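Side-chain contacts in uncharacterized protein (Bacteroides ovatus, PDB 4QEY), which is of unknown function but probably belongs among lipoproteins with a PLAT/LH2 or C2-like calcium-binding domain, and so may bind calcium: residues Ile15-Ser20 against Ile30-Ala35; Asp24-Asn29 against Tyr113-Ser118; Asp53-Asn58 against Ile65-Gly70; Gly80-Thr85 against Leu93-Ile98. All blocks are in the same frame, centred on the assembly; numbering follows the deposited sequence.

Contact 1 of 4, residues Ile15-Ser20 against Ile30-Ala35; sequences IVVEQS and IAFGAA. With EDO (1,2-ethanediol), chain N; EDO (1,2-ethanediol), chain L.
V17 meets I30 and F32 between the two facing sheets of a beta sandwich. Strand 13-21 belongs to one sheet and strand 26-36 to the other. The strand segments run antiparallel at 174°, with axes 9.9 Å apart. V17 CB lies 4.0 Å from I30 CD1. CG1 stands anti to the backbone N (chi1 -179°) and also comes near that methyl. CG2, the other branch, does the bridging: it touches I30 CD1 and sits 3.9 Å from F32 CZ. V17 and I30 meet tip to tip, while V17 crosses F32 at a slant. I15 takes the neighbouring part of the same ring. Its CB lies in the ring plane at the edge, 3.9 Å from F32 CE2. I15 O approaches obliquely, 3.6 Å from F32 CE2. C78, from strand 73-84, covers V17 and F32 as well.

Q19, further along the strand, is buried too and packs on I95. Its NE2 bonds to V60 O and E62 O. An alanine at Q19 would remove that amide, and the carbonyls of V60 and E62 would probably lose their shared donor.

At this point the two strands meet through apolar packing, with no hydrogen bond between the segments.

Contact 2 of 4, residues Asp24-Asn29 against Tyr113-Ser118; sequences DDFDLN and YITKGS. With EDO (1,2-ethanediol), chain M.
Toward one end of the beta sandwich F26 reaches across to Y113 and T115; the contact's centre is about 17 Å from that of the chain. F26 begins a long strand of one sheet. Y113 lies on strand 104-114 of the other sheet, near T115. The tip of the F26 ring makes the contact. CZ lies 3.7 Å from T115 CG2, and CE2 is close to the same methyl. CE2 also reaches Y113 CB at 4.2 Å, and CZ approaches Y113 O at 3.9 Å. T115 CG2 comes at the ring obliquely.

T115 CG2 is anti to its carbonyl carbon, which puts OG1 (chi1 63°) in a different direction. That hydroxyl is bonded to Q88 O and K91 N, which fixes the rotation of the methyl turned to F26. Nearby, D27 OD1 accepts a bond of 3.0 Å from O2 of an ethanediol.

L93 from strand 92-101 and V82 from strand 73-84 also touch the F26 ring. Y113 packs on V82, I95 and F124. The contact therefore sits between strands 26-36 and 104-114, with strands 73-84, 92-101 and 121-127 around it.

Contact 3 of 4, residues Asp53-Asn58 against Ile65-Gly70; sequences DSYLVN and ISCQTG
T69 OG1 is gripped twice. It donates to G70 O at 3.0 Å, in the carbonyl plane and on a lone pair, with a C=O...donor angle of 137°. It also accepts from H13 N. The bond to H13 N ties T69, two residues past C67, to the start of strand 13-21.

Y55 carries most of the contact. Its CG is anti to the backbone N (chi1 -177°), which sends the ring across to the strand 65-68. Ring atoms CD2 and CE2 do the touching, and their partners approach obliquely. CD2 lies 4.0 Å from C67 SG, and CE2 lies 3.8 Å from I65 CG2. S66 O approaches CE2 at 4.1 Å. C67 SG is 5.1 Å from the centroid of the Y55 ring and 63° off its normal, an oblique sulfur-aromatic contact.

Strands 55-57 and 64-68 are edge strands of the two sheets of a beta sandwich. Their segments run antiparallel, and no hydrogen bond joins them. Each bonds within its own sheet instead: Y55 pairs with F32, and I65 with V17.

A serine in place of Y55 would remove the ring, and C67 SG and I65 CG2 would probably face a gap at the edge of the sandwich. V57 CG2 lies over one face of that ring, 3.4 Å above its plane and offset toward the rim. The same methyl comes within 4.5 Å of I65 CG2. L43, from the short strand 43-44, packs on both Y55 and C67.

Contact 4 of 4, residues Gly80-Thr85 against Leu93-Ile98; sequences GSVIST and LKISVI. With EDO (1,2-ethanediol), chain N.
V82 splits its two methyls between L93 and I95. V82 and L93 slant past each other, with V82 CG1 4.0 Å from L93 CD2. V82 CG2 turns to the other residue and comes within 4.4 Å of I95 CG1. The first torsion sets which methyl meets which residue. CG1 is anti to the backbone N (chi1 175°) and faces L93, while CG2 stands beside that N and faces I95. L93 also sends its CG anti to the backbone N (chi1 -168°), and only its CD2 meets V82. The surface buried between the segments is modest, 85 Å². No hydrogen bond crosses between them.

The rest of the packing comes from neighbours. Aromatic side chains of the core complete the cluster, among them F124, which lies against I95 and V97. V82 is thus one piece of a shared apolar cluster.

K94 and S96 belong to the other face of their strand. There K94 O accepts a weak bond of 3.2 Å from O1 of an ethanediol. C2 of that molecule is 3.5 Å from S96 OG.

Strands 73-84 and 92-101 belong to different sheets, each made of four antiparallel strands. Apolar residues from both meet in the layer between, while K94 and S96 turn from it. This is the arrangement of a two-layer beta sandwich, consistent with a PLAT/LH2 or C2-like domain.

Contact 1 closes a short loop between the first two long strands, 13-21 and 26-36. Before it closes, contact 2 opens at 24-29, so the two cross. Contact 2 does not close until 113-118, spanning most of the chain. Contacts 3 and 4 both fall within that span, one after the other, and each closes a short connection. Every contact joins a strand of one sheet to a strand of the other. Contacts 2 and 4 tie one end of the sandwich, their centres about 8 Å apart. Contact 1 lies in the middle. Contact 3 joins two edge strands, its centre about 23 Å from that of contact 2.

Contact 1 of 4, residues Ile15-Ser20 against Ile30-Ala35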
loop_
_atom_site.group_PDB
_atom_site.type_symbol
_atom_site.label_atom_id
_atom_site.label_comp_id
_atom_site.label_asym_id
_atom_site.label_seq_id
_atom_site.Cartn_x
_atom_site.Cartn_y
_atom_site.Cartn_z
ATOM N N ILE A 15 -0.315 -5.822 4.073
ATOM C CA ILE A 15 -0.041 -4.395 3.984
ATOM C C ILE A 15 -1.385 -3.692 3.759
ATOM O O ILE A 15 -2.136 -4.046 2.846
ATOM C CB ILE A 15 1.029 -3.995 2.923
ATOM C CG1 ILE A 15 2.412 -4.630 3.251
ATOM C CG2 ILE A 15 1.147 -2.466 2.842
ATOM C CD1 ILE A 15 3.551 -4.365 2.269
ATOM N N VAL A 16 -1.694 -2.720 4.631
ATOM C CA VAL A 16 -2.899 -1.907 4.549
ATOM C C VAL A 16 -2.482 -0.480 4.169
ATOM O O VAL A 16 -1.583 0.105 4.791
ATOM C CB VAL A 16 -3.726 -1.947 5.863
ATOM C CG1 VAL A 16 -5.007 -1.110 5.743
ATOM C CG2 VAL A 16 -4.066 -3.379 6.256
ATOM N N VAL A 17 -3.116 0.054 3.116
ATOM C CA VAL A 17 -2.923 1.416 2.634
ATOM C C VAL A 17 -4.216 2.174 2.941
ATOM O O VAL A 17 -5.311 1.689 2.643
ATOM C CB VAL A 17 -2.514 1.479 1.127
ATOM C CG1 VAL A 17 -2.291 2.921 0.667
ATOM C CG2 VAL A 17 -1.262 0.640 0.863
ATOM N N GLU A 18 -4.085 3.327 3.610
ATOM C CA GLU A 18 -5.203 4.201 3.956
ATOM C C GLU A 18 -4.939 5.610 3.450
ATOM O O GLU A 18 -3.800 6.084 3.509
ATOM C CB GLU A 18 -5.469 4.223 5.460
ATOM C CG GLU A 18 -6.120 2.970 6.007
ATOM C CD GLU A 18 -6.556 3.020 7.461
ATOM O OE1 GLU A 18 -6.175 3.970 8.180
ATOM O OE2 GLU A 18 -7.272 2.087 7.888
ATOM N N GLN A 19 -5.991 6.281 2.956
ATOM C CA GLN A 19 -5.900 7.655 2.489
ATOM C C GLN A 19 -7.017 8.494 3.090
ATOM O O GLN A 19 -8.124 7.999 3.307
ATOM C CB GLN A 19 -5.933 7.749 0.955
ATOM C CG GLN A 19 -7.221 7.242 0.292
ATOM C CD GLN A 19 -7.267 7.557 -1.174
ATOM O OE1 GLN A 19 -6.615 8.478 -1.640
ATOM N NE2 GLN A 19 -8.052 6.799 -1.918
ATOM N N SER A 20 -6.732 9.767 3.349
ATOM C CA SER A 20 -7.705 10.734 3.867
ATOM C C SER A 20 -7.314 12.134 3.372
ATOM O O SER A 20 -6.216 12.320 2.863
ATOM C CB SER A 20 -7.808 10.674 5.394
ATOM O OG SER A 20 -6.613 11.026 6.074
ATOM N N ILE A 30 -1.276 2.046 -6.395
ATOM C CA ILE A 30 -0.522 1.164 -5.511
ATOM C C ILE A 30 -0.380 -0.223 -6.177
ATOM O O ILE A 30 -1.233 -0.658 -6.946
ATOM C CB ILE A 30 -1.105 1.069 -4.078
ATOM C CG1 ILE A 30 -2.576 0.644 -4.072
ATOM C CG2 ILE A 30 -0.936 2.397 -3.323
ATOM C CD1 ILE A 30 -3.284 0.598 -2.646
ATOM N N ALA A 31 0.774 -0.850 -5.938
ATOM C CA ALA A 31 1.113 -2.169 -6.436
ATOM C C ALA A 31 1.644 -3.016 -5.299
ATOM O O ALA A 31 2.477 -2.554 -4.524
ATOM C CB ALA A 31 2.129 -2.070 -7.568
ATOM N N PHE A 32 1.121 -4.236 -5.172
ATOM C CA PHE A 32 1.511 -5.216 -4.157
ATOM C C PHE A 32 2.088 -6.453 -4.804
ATOM O O PHE A 32 1.585 -6.936 -5.836
ATOM C CB PHE A 32 0.338 -5.619 -3.266
ATOM C CG PHE A 32 -0.387 -4.528 -2.523
ATOM C CD1 PHE A 32 -1.436 -3.839 -3.120
ATOM C CD2 PHE A 32 -0.108 -4.276 -1.182
ATOM C CE1 PHE A 32 -2.159 -2.878 -2.410
ATOM C CE2 PHE A 32 -0.845 -3.331 -0.460
ATOM C CZ PHE A 32 -1.871 -2.637 -1.079
ATOM N N GLY A 33 3.150 -6.944 -4.190
ATOM C CA GLY A 33 3.859 -8.145 -4.598
ATOM C C GLY A 33 4.292 -8.895 -3.362
ATOM O O GLY A 33 4.617 -8.269 -2.350
ATOM N N ALA A 34 4.273 -10.231 -3.422
ATOM C CA ALA A 34 4.658 -11.032 -2.279
ATOM C C ALA A 34 5.344 -12.337 -2.692
ATOM O O ALA A 34 5.285 -12.766 -3.855
ATOM C CB ALA A 34 3.439 -11.341 -1.433
ATOM N N ALA A 35 5.996 -12.959 -1.706
ATOM C CA ALA A 35 6.700 -14.225 -1.847
ATOM C C ALA A 35 6.316 -15.191 -0.736
ATOM O O ALA A 35 6.114 -14.767 0.406
ATOM C CB ALA A 35 8.202 -13.984 -1.825
HETATM C C1 EDO N . -4.314 8.273 7.550
HETATM O O1 EDO N . -4.543 8.513 6.175
HETATM C C2 EDO N . -5.129 7.018 7.948
HETATM O O2 EDO N . -6.535 7.164 7.680
HETATM C C1 EDO L . -7.588 9.160 -4.526
HETATM O O1 EDO L . -6.856 10.066 -3.748
HETATM C C2 EDO L . -6.674 8.755 -5.680
HETATM O O2 EDO L . -7.275 7.814 -6.531
#

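Contact 2 of 4, residues Asp24-Asn29 against Tyr113-Ser118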
loop_
_atom_site.group_PDB
_atom_site.type_symbol
_atom_site.label_atom_id
_atom_site.label_comp_id
_atom_site.label_asym_id
_atom_site.label_seq_id
_atom_site.Cartn_x
_atom_site.Cartn_y
_atom_site.Cartn_z
ATOM N N ASP A 24 -10.078 13.591 -3.738
ATOM C CA ASP A 24 -10.541 13.851 -5.104
ATOM C C ASP A 24 -9.509 14.644 -5.936
ATOM O O ASP A 24 -9.588 14.642 -7.173
ATOM C CB ASP A 24 -11.871 14.622 -5.064
ATOM C CG ASP A 24 -13.036 13.837 -4.475
ATOM O OD1 ASP A 24 -12.920 12.590 -4.352
ATOM O OD2 ASP A 24 -14.086 14.460 -4.184
ATOM N N ASP A 25 -8.539 15.298 -5.262
ATOM C CA ASP A 25 -7.533 16.141 -5.912
ATOM C C ASP A 25 -6.186 15.417 -6.143
ATOM O O ASP A 25 -5.209 16.042 -6.539
ATOM C CB ASP A 25 -7.300 17.388 -5.047
ATOM C CG ASP A 25 -8.525 18.263 -4.951
ATOM O OD1 ASP A 25 -9.099 18.594 -6.004
ATOM O OD2 ASP A 25 -8.906 18.617 -3.825
ATOM N N PHE A 26 -6.161 14.107 -5.962
ATOM C CA PHE A 26 -4.988 13.268 -6.158
ATOM C C PHE A 26 -5.379 11.995 -6.864
ATOM O O PHE A 26 -6.564 11.671 -6.926
ATOM C CB PHE A 26 -4.330 12.936 -4.792
ATOM C CG PHE A 26 -3.800 14.119 -4.011
ATOM C CD1 PHE A 26 -4.624 14.822 -3.135
ATOM C CD2 PHE A 26 -2.471 14.519 -4.136
ATOM C CE1 PHE A 26 -4.135 15.910 -2.414
ATOM C CE2 PHE A 26 -1.986 15.626 -3.428
ATOM C CZ PHE A 26 -2.818 16.305 -2.569
ATOM N N ASP A 27 -4.378 11.293 -7.415
ATOM C CA ASP A 27 -4.422 9.937 -7.963
ATOM C C ASP A 27 -3.474 9.077 -7.135
ATOM O O ASP A 27 -2.301 9.402 -7.058
ATOM C CB ASP A 27 -4.091 9.870 -9.462
ATOM C CG ASP A 27 -5.120 10.414 -10.422
ATOM O OD1 ASP A 27 -6.305 10.520 -10.035
ATOM O OD2 ASP A 27 -4.759 10.666 -11.582
ATOM N N LEU A 28 -3.985 8.055 -6.452
ATOM C CA LEU A 28 -3.206 7.097 -5.669
ATOM C C LEU A 28 -3.155 5.794 -6.446
ATOM O O LEU A 28 -4.210 5.212 -6.752
ATOM C CB LEU A 28 -3.784 6.888 -4.243
ATOM C CG LEU A 28 -3.128 5.816 -3.378
ATOM C CD1 LEU A 28 -1.659 6.168 -3.057
ATOM C CD2 LEU A 28 -3.896 5.610 -2.114
ATOM N N ASN A 29 -1.930 5.371 -6.811
ATOM C CA ASN A 29 -1.671 4.140 -7.553
ATOM C C ASN A 29 -0.815 3.267 -6.689
ATOM O O ASN A 29 0.220 3.728 -6.205
ATOM C CB ASN A 29 -1.015 4.439 -8.907
ATOM C CG ASN A 29 -1.756 5.490 -9.688
ATOM O OD1 ASN A 29 -2.870 5.264 -10.172
ATOM N ND2 ASN A 29 -1.180 6.695 -9.746
ATOM N N TYR A 113 0.928 14.842 1.806
ATOM C CA TYR A 113 1.240 15.526 0.555
ATOM C C TYR A 113 0.422 16.795 0.444
ATOM O O TYR A 113 -0.771 16.769 0.705
ATOM C CB TYR A 113 0.971 14.586 -0.641
ATOM C CG TYR A 113 1.714 13.274 -0.521
ATOM C CD1 TYR A 113 3.074 13.197 -0.792
ATOM C CD2 TYR A 113 1.071 12.121 -0.085
ATOM C CE1 TYR A 113 3.776 12.006 -0.646
ATOM C CE2 TYR A 113 1.764 10.917 0.059
ATOM C CZ TYR A 113 3.118 10.858 -0.251
ATOM O OH TYR A 113 3.848 9.697 -0.114
ATOM N N ILE A 114 1.060 17.910 0.083
ATOM C CA ILE A 114 0.402 19.216 -0.069
ATOM C C ILE A 114 0.760 19.796 -1.444
ATOM O O ILE A 114 1.945 19.883 -1.795
ATOM C CB ILE A 114 0.785 20.197 1.088
ATOM C CG1 ILE A 114 0.644 19.514 2.488
ATOM C CG2 ILE A 114 -0.038 21.512 0.997
ATOM C CD1 ILE A 114 1.278 20.236 3.671
ATOM N N THR A 115 -0.269 20.191 -2.216
ATOM C CA THR A 115 -0.100 20.769 -3.555
ATOM C C THR A 115 0.457 22.209 -3.457
ATOM O O THR A 115 0.186 22.920 -2.480
ATOM C CB THR A 115 -1.415 20.743 -4.332
ATOM O OG1 THR A 115 -2.392 21.544 -3.668
ATOM C CG2 THR A 115 -1.934 19.350 -4.547
ATOM N N LYS A 116 1.226 22.621 -4.487
ATOM C CA LYS A 116 1.875 23.933 -4.574
ATOM C C LYS A 116 1.367 24.756 -5.784
ATOM O O LYS A 116 1.770 25.915 -5.961
ATOM C CB LYS A 116 3.410 23.757 -4.683
ATOM C CG LYS A 116 4.094 23.148 -3.480
ATOM N N GLY A 117 0.496 24.159 -6.589
ATOM C CA GLY A 117 -0.052 24.771 -7.797
ATOM C C GLY A 117 0.353 24.008 -9.045
ATOM O O GLY A 117 -0.378 23.962 -10.040
ATOM N N SER A 118 1.540 23.399 -8.986
ATOM C CA SER A 118 2.124 22.590 -10.049
ATOM C C SER A 118 1.829 21.109 -9.798
ATOM O O SER A 118 1.321 20.755 -8.726
ATOM C CB SER A 118 3.630 22.849 -10.129
ATOM O OG SER A 118 4.252 22.615 -8.873
HETATM C C1 EDO M . -9.949 10.195 -7.171
HETATM O O1 EDO M . -9.166 11.385 -7.228
HETATM C C2 EDO M . -9.804 9.342 -8.475
HETATM O O2 EDO M . -8.447 8.952 -8.662
#

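Contact 3 of 4, residues Asp53-Asn58 against Ile65-Gly70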
loop_
_atom_site.group_PDB
_atom_site.type_symbol
_atom_site.label_atom_id
_atom_site.label_comp_id
_atom_site.label_asym_id
_atom_site.label_seq_id
_atom_site.Cartn_x
_atom_site.Cartn_y
_atom_site.Cartn_z
ATOM N N ASP A 53 -1.632 -13.098 -8.375
ATOM C CA ASP A 53 -0.277 -13.171 -7.824
ATOM C C ASP A 53 0.413 -11.797 -7.804
ATOM O O ASP A 53 1.539 -11.664 -7.324
ATOM C CB ASP A 53 0.547 -14.158 -8.639
ATOM C CG ASP A 53 -0.038 -15.556 -8.695
ATOM O OD1 ASP A 53 -0.837 -15.899 -7.803
ATOM O OD2 ASP A 53 0.279 -16.293 -9.655
ATOM N N SER A 54 -0.258 -10.791 -8.329
ATOM C CA SER A 54 0.144 -9.386 -8.310
ATOM C C SER A 54 -1.112 -8.566 -8.122
ATOM O O SER A 54 -2.114 -8.878 -8.766
ATOM C CB SER A 54 0.901 -8.994 -9.579
ATOM O OG SER A 54 0.013 -8.830 -10.674
ATOM N N TYR A 55 -1.098 -7.558 -7.249
ATOM C CA TYR A 55 -2.298 -6.755 -7.051
ATOM C C TYR A 55 -1.960 -5.289 -7.316
ATOM O O TYR A 55 -1.195 -4.664 -6.590
ATOM C CB TYR A 55 -2.883 -6.988 -5.655
ATOM C CG TYR A 55 -4.168 -6.253 -5.379
ATOM C CD1 TYR A 55 -5.243 -6.330 -6.268
ATOM C CD2 TYR A 55 -4.376 -5.612 -4.159
ATOM C CE1 TYR A 55 -6.438 -5.669 -6.011
ATOM C CE2 TYR A 55 -5.587 -4.985 -3.869
ATOM C CZ TYR A 55 -6.618 -5.026 -4.795
ATOM O OH TYR A 55 -7.811 -4.409 -4.514
ATOM N N LEU A 56 -2.473 -4.789 -8.426
ATOM C CA LEU A 56 -2.259 -3.424 -8.912
ATOM C C LEU A 56 -3.586 -2.661 -8.928
ATOM O O LEU A 56 -4.540 -3.102 -9.572
ATOM C CB LEU A 56 -1.627 -3.459 -10.314
ATOM C CG LEU A 56 -0.087 -3.686 -10.434
ATOM C CD1 LEU A 56 0.417 -5.009 -9.807
ATOM C CD2 LEU A 56 0.325 -3.705 -11.879
ATOM N N VAL A 57 -3.675 -1.562 -8.164
ATOM C CA VAL A 57 -4.867 -0.715 -8.105
ATOM C C VAL A 57 -4.501 0.697 -8.598
ATOM O O VAL A 57 -3.737 1.406 -7.938
ATOM C CB VAL A 57 -5.509 -0.664 -6.689
ATOM C CG1 VAL A 57 -6.920 -0.072 -6.746
ATOM C CG2 VAL A 57 -5.548 -2.038 -6.045
ATOM N N ASN A 58 -5.030 1.095 -9.752
ATOM C CA ASN A 58 -4.828 2.449 -10.279
ATOM C C ASN A 58 -5.956 3.333 -9.816
ATOM O O ASN A 58 -7.105 2.880 -9.796
ATOM C CB ASN A 58 -4.731 2.453 -11.806
ATOM C CG ASN A 58 -3.465 1.861 -12.351
ATOM O OD1 ASN A 58 -2.366 2.002 -11.793
ATOM N ND2 ASN A 58 -3.581 1.275 -13.520
ATOM N N ILE A 65 -7.267 0.036 1.468
ATOM C CA ILE A 65 -6.945 -1.092 0.584
ATOM C C ILE A 65 -6.063 -2.020 1.374
ATOM O O ILE A 65 -5.096 -1.583 1.990
ATOM C CB ILE A 65 -6.310 -0.685 -0.788
ATOM C CG1 ILE A 65 -7.302 0.086 -1.656
ATOM C CG2 ILE A 65 -5.796 -1.917 -1.567
ATOM C CD1 ILE A 65 -8.575 -0.698 -2.217
ATOM N N SER A 66 -6.402 -3.297 1.353
ATOM C CA SER A 66 -5.666 -4.338 2.044
ATOM C C SER A 66 -5.270 -5.445 1.082
ATOM O O SER A 66 -6.017 -5.776 0.152
ATOM C CB SER A 66 -6.508 -4.902 3.182
ATOM O OG SER A 66 -5.838 -5.966 3.831
ATOM N N CYS A 67 -4.089 -6.015 1.317
ATOM C CA CYS A 67 -3.570 -7.141 0.557
ATOM C C CYS A 67 -2.786 -8.056 1.509
ATOM O O CYS A 67 -2.022 -7.562 2.332
ATOM C CB CYS A 67 -2.720 -6.664 -0.614
ATOM S SG CYS A 67 -2.262 -7.980 -1.759
ATOM N N GLN A 68 -3.019 -9.377 1.438
ATOM C CA GLN A 68 -2.340 -10.353 2.302
ATOM C C GLN A 68 -2.027 -11.662 1.569
ATOM O O GLN A 68 -2.646 -11.969 0.552
ATOM C CB GLN A 68 -3.192 -10.668 3.551
ATOM C CG GLN A 68 -4.495 -11.411 3.256
ATOM C CD GLN A 68 -5.420 -11.450 4.423
ATOM O OE1 GLN A 68 -5.895 -10.422 4.892
ATOM N NE2 GLN A 68 -5.782 -12.645 4.841
ATOM N N THR A 69 -1.083 -12.438 2.128
ATOM C CA THR A 69 -0.692 -13.769 1.671
ATOM C C THR A 69 -1.376 -14.840 2.526
ATOM O O THR A 69 -2.153 -14.524 3.429
ATOM C CB THR A 69 0.848 -13.959 1.726
ATOM O OG1 THR A 69 1.288 -13.900 3.077
ATOM C CG2 THR A 69 1.604 -12.995 0.889
ATOM N N GLY A 70 -1.007 -16.091 2.285
ATOM C CA GLY A 70 -1.427 -17.230 3.083
ATOM C C GLY A 70 -0.484 -17.341 4.258
ATOM O O GLY A 70 0.385 -16.474 4.432
#

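Contact 4 of 4, residues Gly80-Thr85 against Leu93-Ile98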
loop_
_atom_site.group_PDB
_atom_site.type_symbol
_atom_site.label_atom_id
_atom_site.label_comp_id
_atom_site.label_asym_id
_atom_site.label_seq_id
_atom_site.Cartn_x
_atom_site.Cartn_y
_atom_site.Cartn_z
ATOM N N GLY A 80 3.904 2.583 -4.188
ATOM C CA GLY A 80 2.853 3.515 -4.563
ATOM C C GLY A 80 3.324 4.820 -5.177
ATOM O O GLY A 80 4.490 5.210 -5.053
ATOM N N SER A 81 2.397 5.502 -5.850
ATOM C CA SER A 81 2.621 6.817 -6.413
ATOM C C SER A 81 1.414 7.682 -6.111
ATOM O O SER A 81 0.279 7.210 -6.058
ATOM C CB SER A 81 2.931 6.778 -7.916
ATOM O OG SER A 81 1.835 6.404 -8.734
ATOM N N VAL A 82 1.692 8.944 -5.830
ATOM C CA VAL A 82 0.721 10.005 -5.549
ATOM C C VAL A 82 0.964 11.120 -6.577
ATOM O O VAL A 82 2.080 11.629 -6.674
ATOM C CB VAL A 82 0.818 10.505 -4.081
ATOM C CG1 VAL A 82 -0.105 11.694 -3.842
ATOM C CG2 VAL A 82 0.520 9.386 -3.092
ATOM N N ILE A 83 -0.047 11.417 -7.398
ATOM C CA ILE A 83 -0.013 12.463 -8.425
ATOM C C ILE A 83 -1.212 13.355 -8.177
ATOM O O ILE A 83 -2.301 12.831 -7.974
ATOM C CB ILE A 83 0.029 11.904 -9.900
ATOM C CG1 ILE A 83 1.186 10.903 -10.156
ATOM C CG2 ILE A 83 0.101 13.029 -10.935
ATOM C CD1 ILE A 83 0.861 9.489 -9.880
ATOM N N SER A 84 -0.989 14.670 -8.103
ATOM C CA SER A 84 -1.999 15.707 -7.904
ATOM C C SER A 84 -2.654 16.066 -9.218
ATOM O O SER A 84 -1.958 16.230 -10.238
ATOM C CB SER A 84 -1.372 16.947 -7.284
ATOM O OG SER A 84 -0.445 17.530 -8.190
ATOM N N THR A 85 -3.998 16.239 -9.177
ATOM C CA THR A 85 -4.836 16.546 -10.345
ATOM C C THR A 85 -5.523 17.943 -10.190
ATOM O O THR A 85 -6.542 18.204 -10.833
ATOM C CB THR A 85 -5.867 15.423 -10.520
ATOM O OG1 THR A 85 -6.638 15.311 -9.331
ATOM C CG2 THR A 85 -5.231 14.088 -10.812
ATOM N N LEU A 93 -3.268 15.403 1.126
ATOM C CA LEU A 93 -3.533 13.976 1.140
ATOM C C LEU A 93 -2.697 13.353 2.218
ATOM O O LEU A 93 -1.491 13.571 2.267
ATOM C CB LEU A 93 -3.293 13.267 -0.205
ATOM C CG LEU A 93 -3.846 11.821 -0.268
ATOM C CD1 LEU A 93 -5.350 11.826 -0.420
ATOM C CD2 LEU A 93 -3.253 11.053 -1.405
ATOM N N LYS A 94 -3.344 12.581 3.084
ATOM C CA LYS A 94 -2.706 11.828 4.156
ATOM C C LYS A 94 -2.700 10.373 3.763
ATOM O O LYS A 94 -3.748 9.832 3.395
ATOM C CB LYS A 94 -3.417 12.043 5.507
ATOM C CG LYS A 94 -2.777 12.977 6.484
ATOM C CD LYS A 94 -3.498 12.813 7.811
ATOM C CE LYS A 94 -3.082 13.841 8.832
ATOM N NZ LYS A 94 -3.915 13.756 10.063
ATOM N N ILE A 95 -1.521 9.746 3.799
ATOM C CA ILE A 95 -1.329 8.333 3.461
ATOM C C ILE A 95 -0.710 7.600 4.626
ATOM O O ILE A 95 0.266 8.083 5.199
ATOM C CB ILE A 95 -0.432 8.201 2.182
ATOM C CG1 ILE A 95 -1.114 8.773 0.910
ATOM C CG2 ILE A 95 0.080 6.772 1.939
ATOM C CD1 ILE A 95 -2.372 8.023 0.417
ATOM N N SER A 96 -1.267 6.434 4.972
ATOM C CA SER A 96 -0.654 5.556 5.959
ATOM C C SER A 96 -0.483 4.184 5.314
ATOM O O SER A 96 -1.407 3.689 4.658
ATOM C CB SER A 96 -1.432 5.487 7.272
ATOM O OG SER A 96 -2.585 4.665 7.206
ATOM N N VAL A 97 0.727 3.627 5.412
ATOM C CA VAL A 97 1.051 2.299 4.886
ATOM C C VAL A 97 1.505 1.467 6.084
ATOM O O VAL A 97 2.551 1.768 6.662
ATOM C CB VAL A 97 2.090 2.317 3.735
ATOM C CG1 VAL A 97 2.221 0.935 3.121
ATOM C CG2 VAL A 97 1.725 3.348 2.657
ATOM N N ILE A 98 0.692 0.483 6.507
ATOM C CA ILE A 98 1.027 -0.329 7.683
ATOM C C ILE A 98 1.213 -1.792 7.251
ATOM O O ILE A 98 0.329 -2.390 6.628
ATOM C CB ILE A 98 -0.006 -0.208 8.837
ATOM C CG1 ILE A 98 -0.322 1.271 9.157
ATOM C CG2 ILE A 98 0.537 -0.899 10.074
ATOM C CD1 ILE A 98 -1.534 1.496 10.044
HETATM C C1 EDO N . -4.314 8.273 7.550
HETATM O O1 EDO N . -4.543 8.513 6.175
HETATM C C2 EDO N . -5.129 7.018 7.948
HETATM O O2 EDO N . -6.535 7.164 7.680
#